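Local coordinates for phenylacetaldehyde dehydrogenase (Burkholderia cenocepacia, PDB 4O5H), which probably oxidises phenylacetaldehyde to phenylacetate with NAD+ as a member of the aldehyde dehydrogenase family, at residues 109-114 against 217-222. Sequence-based numbering, arbitrary orientation.
Sequences ARELAE and ALRLGE
Glu111 and Arg219 tie helix 109-120 to helix 215-227 and illustrate how a two-pronged salt bridge can join two helices through side chains, the nearest CA atoms, those of Leu112 and Arg219, being 7.7 Å apart. On the same helix as Glu111, Arg110 turns to another side, where its NE meets Glu114 OE2 at 2.8 Å, one helical turn on, and its NH1 bonds Gln128 of helix 124-145. Glu111 reaches across with an extended chain, its CG anti to the backbone N (chi1 178°), which carries the carboxylate out to the guanidinium. Arg219 receives it side-on, spending one nitrogen on each oxygen. The bond from Arg219 NH2 to Glu111 OE1, 3.0 Å long, is nearly straight and arrives on the syn side of the oxygen, in the guanidinium plane. Its companion from Arg219 NE to Glu111 OE2 measures 2.9 Å but is more bent, 152° at the hydrogen, and comes from above the carboxylate plane. The carboxylate and guanidinium planes stand 36° apart, so the pair is not coplanar. Next along the helix, Leu112 lays its CD2 against the aliphatic part of the arginine, 3.8 Å from Arg219 CG, and Ile105 of helix 91-107 touches this leucine as well. Arg219 NH1, meanwhile, makes a weak, strongly bent bond to Glu222 OE1 at 2.8 Å. One guanidinium is thus shared by two carboxylates through its N-H groups, which probably steadies its positive charge, and Lys29 pairs with the second oxygen of Glu222. Phe26 of helix 21-28 packs on both Arg219 and Glu222. The salt-bridge network of Glu111, Arg219 and Glu222 thus ties helix 109-120 to the helix that links parallel neighbouring strands 204-208 and 234-236, a beta-alpha-beta crossover of the aldehyde dehydrogenase fold.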
loop_
_atom_site.group_PDB
_atom_site.type_symbol
_atom_site.label_atom_id
_atom_site.label_comp_id
_atom_site.label_asym_id
_atom_site.label_seq_id
_atom_site.Cartn_x
_atom_site.Cartn_y
_atom_site.Cartn_z
ATOM N N ALA A 109 -34.469 2.291 -4.990
ATOM C CA ALA A 109 -33.852 3.050 -3.911
ATOM C C ALA A 109 -34.648 3.030 -2.602
ATOM O O ALA A 109 -34.072 2.868 -1.535
ATOM C CB ALA A 109 -33.614 4.481 -4.370
ATOM N N ARG A 110 -35.964 3.157 -2.656
ATOM C CA ARG A 110 -36.753 3.145 -1.397
ATOM C C ARG A 110 -36.669 1.793 -0.691
ATOM O O ARG A 110 -36.453 1.732 0.506
ATOM C CB ARG A 110 -38.211 3.486 -1.651
ATOM C CG ARG A 110 -39.062 3.443 -0.415
ATOM C CD ARG A 110 -38.623 4.464 0.648
ATOM N NE ARG A 110 -39.365 4.270 1.891
ATOM C CZ ARG A 110 -39.426 5.156 2.878
ATOM N NH1 ARG A 110 -38.757 6.277 2.800
ATOM N NH2 ARG A 110 -40.167 4.920 3.949
ATOM N N GLU A 111 -36.793 0.699 -1.457
ATOM C CA GLU A 111 -36.662 -0.618 -0.869
ATOM C C GLU A 111 -35.283 -0.818 -0.212
ATOM O O GLU A 111 -35.175 -1.298 0.895
ATOM C CB GLU A 111 -36.839 -1.701 -1.955
ATOM C CG GLU A 111 -36.659 -3.098 -1.408
ATOM C CD GLU A 111 -36.590 -4.147 -2.501
ATOM O OE1 GLU A 111 -36.729 -3.793 -3.706
ATOM O OE2 GLU A 111 -36.337 -5.305 -2.136
ATOM N N LEU A 112 -34.232 -0.441 -0.919
ATOM C CA LEU A 112 -32.884 -0.540 -0.346
ATOM C C LEU A 112 -32.731 0.278 0.904
ATOM O O LEU A 112 -32.100 -0.167 1.867
ATOM C CB LEU A 112 -31.834 -0.118 -1.385
ATOM C CG LEU A 112 -31.607 -1.155 -2.529
ATOM C CD1 LEU A 112 -30.840 -0.545 -3.685
ATOM C CD2 LEU A 112 -30.875 -2.346 -1.988
ATOM N N ALA A 113 -33.334 1.457 0.923
ATOM C CA ALA A 113 -33.295 2.321 2.111
ATOM C C ALA A 113 -34.033 1.704 3.282
ATOM O O ALA A 113 -33.557 1.743 4.403
ATOM C CB ALA A 113 -33.878 3.684 1.806
ATOM N N GLU A 114 -35.189 1.113 3.023
ATOM C CA GLU A 114 -35.951 0.430 4.092
ATOM C C GLU A 114 -35.154 -0.766 4.661
ATOM O O GLU A 114 -35.080 -0.952 5.877
ATOM C CB GLU A 114 -37.329 -0.032 3.565
ATOM C CG GLU A 114 -38.248 1.162 3.262
ATOM C CD GLU A 114 -39.630 0.812 2.771
ATOM O OE1 GLU A 114 -39.926 -0.378 2.505
ATOM O OE2 GLU A 114 -40.434 1.776 2.648
ATOM N N ALA A 217 -26.410 -5.990 1.192
ATOM C CA ALA A 217 -25.409 -6.609 0.303
ATOM C C ALA A 217 -25.995 -7.790 -0.478
ATOM O O ALA A 217 -25.744 -7.917 -1.662
ATOM C CB ALA A 217 -24.198 -7.051 1.093
ATOM N N LEU A 218 -26.830 -8.599 0.180
ATOM C CA LEU A 218 -27.520 -9.674 -0.492
ATOM C C LEU A 218 -28.463 -9.115 -1.557
ATOM O O LEU A 218 -28.506 -9.661 -2.640
ATOM C CB LEU A 218 -28.265 -10.606 0.485
ATOM C CG LEU A 218 -27.303 -11.341 1.461
ATOM C CD1 LEU A 218 -28.084 -12.191 2.424
ATOM C CD2 LEU A 218 -26.299 -12.212 0.702
ATOM N N ARG A 219 -29.185 -8.047 -1.267
ATOM C CA ARG A 219 -30.099 -7.486 -2.269
ATOM C C ARG A 219 -29.301 -6.906 -3.425
ATOM O O ARG A 219 -29.679 -7.066 -4.564
ATOM C CB ARG A 219 -31.044 -6.442 -1.645
ATOM C CG ARG A 219 -32.091 -5.894 -2.614
ATOM C CD ARG A 219 -33.122 -6.922 -3.032
ATOM N NE ARG A 219 -34.183 -6.239 -3.799
ATOM C CZ ARG A 219 -34.394 -6.355 -5.101
ATOM N NH1 ARG A 219 -33.702 -7.209 -5.851
ATOM N NH2 ARG A 219 -35.313 -5.605 -5.659
ATOM N N LEU A 220 -28.170 -6.302 -3.134
ATOM C CA LEU A 220 -27.277 -5.786 -4.155
ATOM C C LEU A 220 -26.764 -6.922 -5.052
ATOM O O LEU A 220 -26.708 -6.764 -6.238
ATOM C CB LEU A 220 -26.088 -5.048 -3.540
ATOM C CG LEU A 220 -25.039 -4.518 -4.520
ATOM C CD1 LEU A 220 -25.589 -3.423 -5.418
ATOM C CD2 LEU A 220 -23.872 -3.999 -3.743
ATOM N N GLY A 221 -26.494 -8.076 -4.480
ATOM C CA GLY A 221 -26.193 -9.305 -5.271
ATOM C C GLY A 221 -27.225 -9.641 -6.315
ATOM O O GLY A 221 -26.888 -9.935 -7.440
ATOM N N GLU A 222 -28.501 -9.542 -5.940
ATOM C CA GLU A 222 -29.616 -9.735 -6.873
ATOM C C GLU A 222 -29.544 -8.705 -8.016
ATOM O O GLU A 222 -29.727 -9.066 -9.196
ATOM C CB GLU A 222 -30.948 -9.628 -6.158
ATOM C CG GLU A 222 -31.130 -10.689 -5.053
ATOM C CD GLU A 222 -32.501 -10.650 -4.413
ATOM O OE1 GLU A 222 -33.332 -9.820 -4.811
ATOM O OE2 GLU A 222 -32.763 -11.464 -3.498
#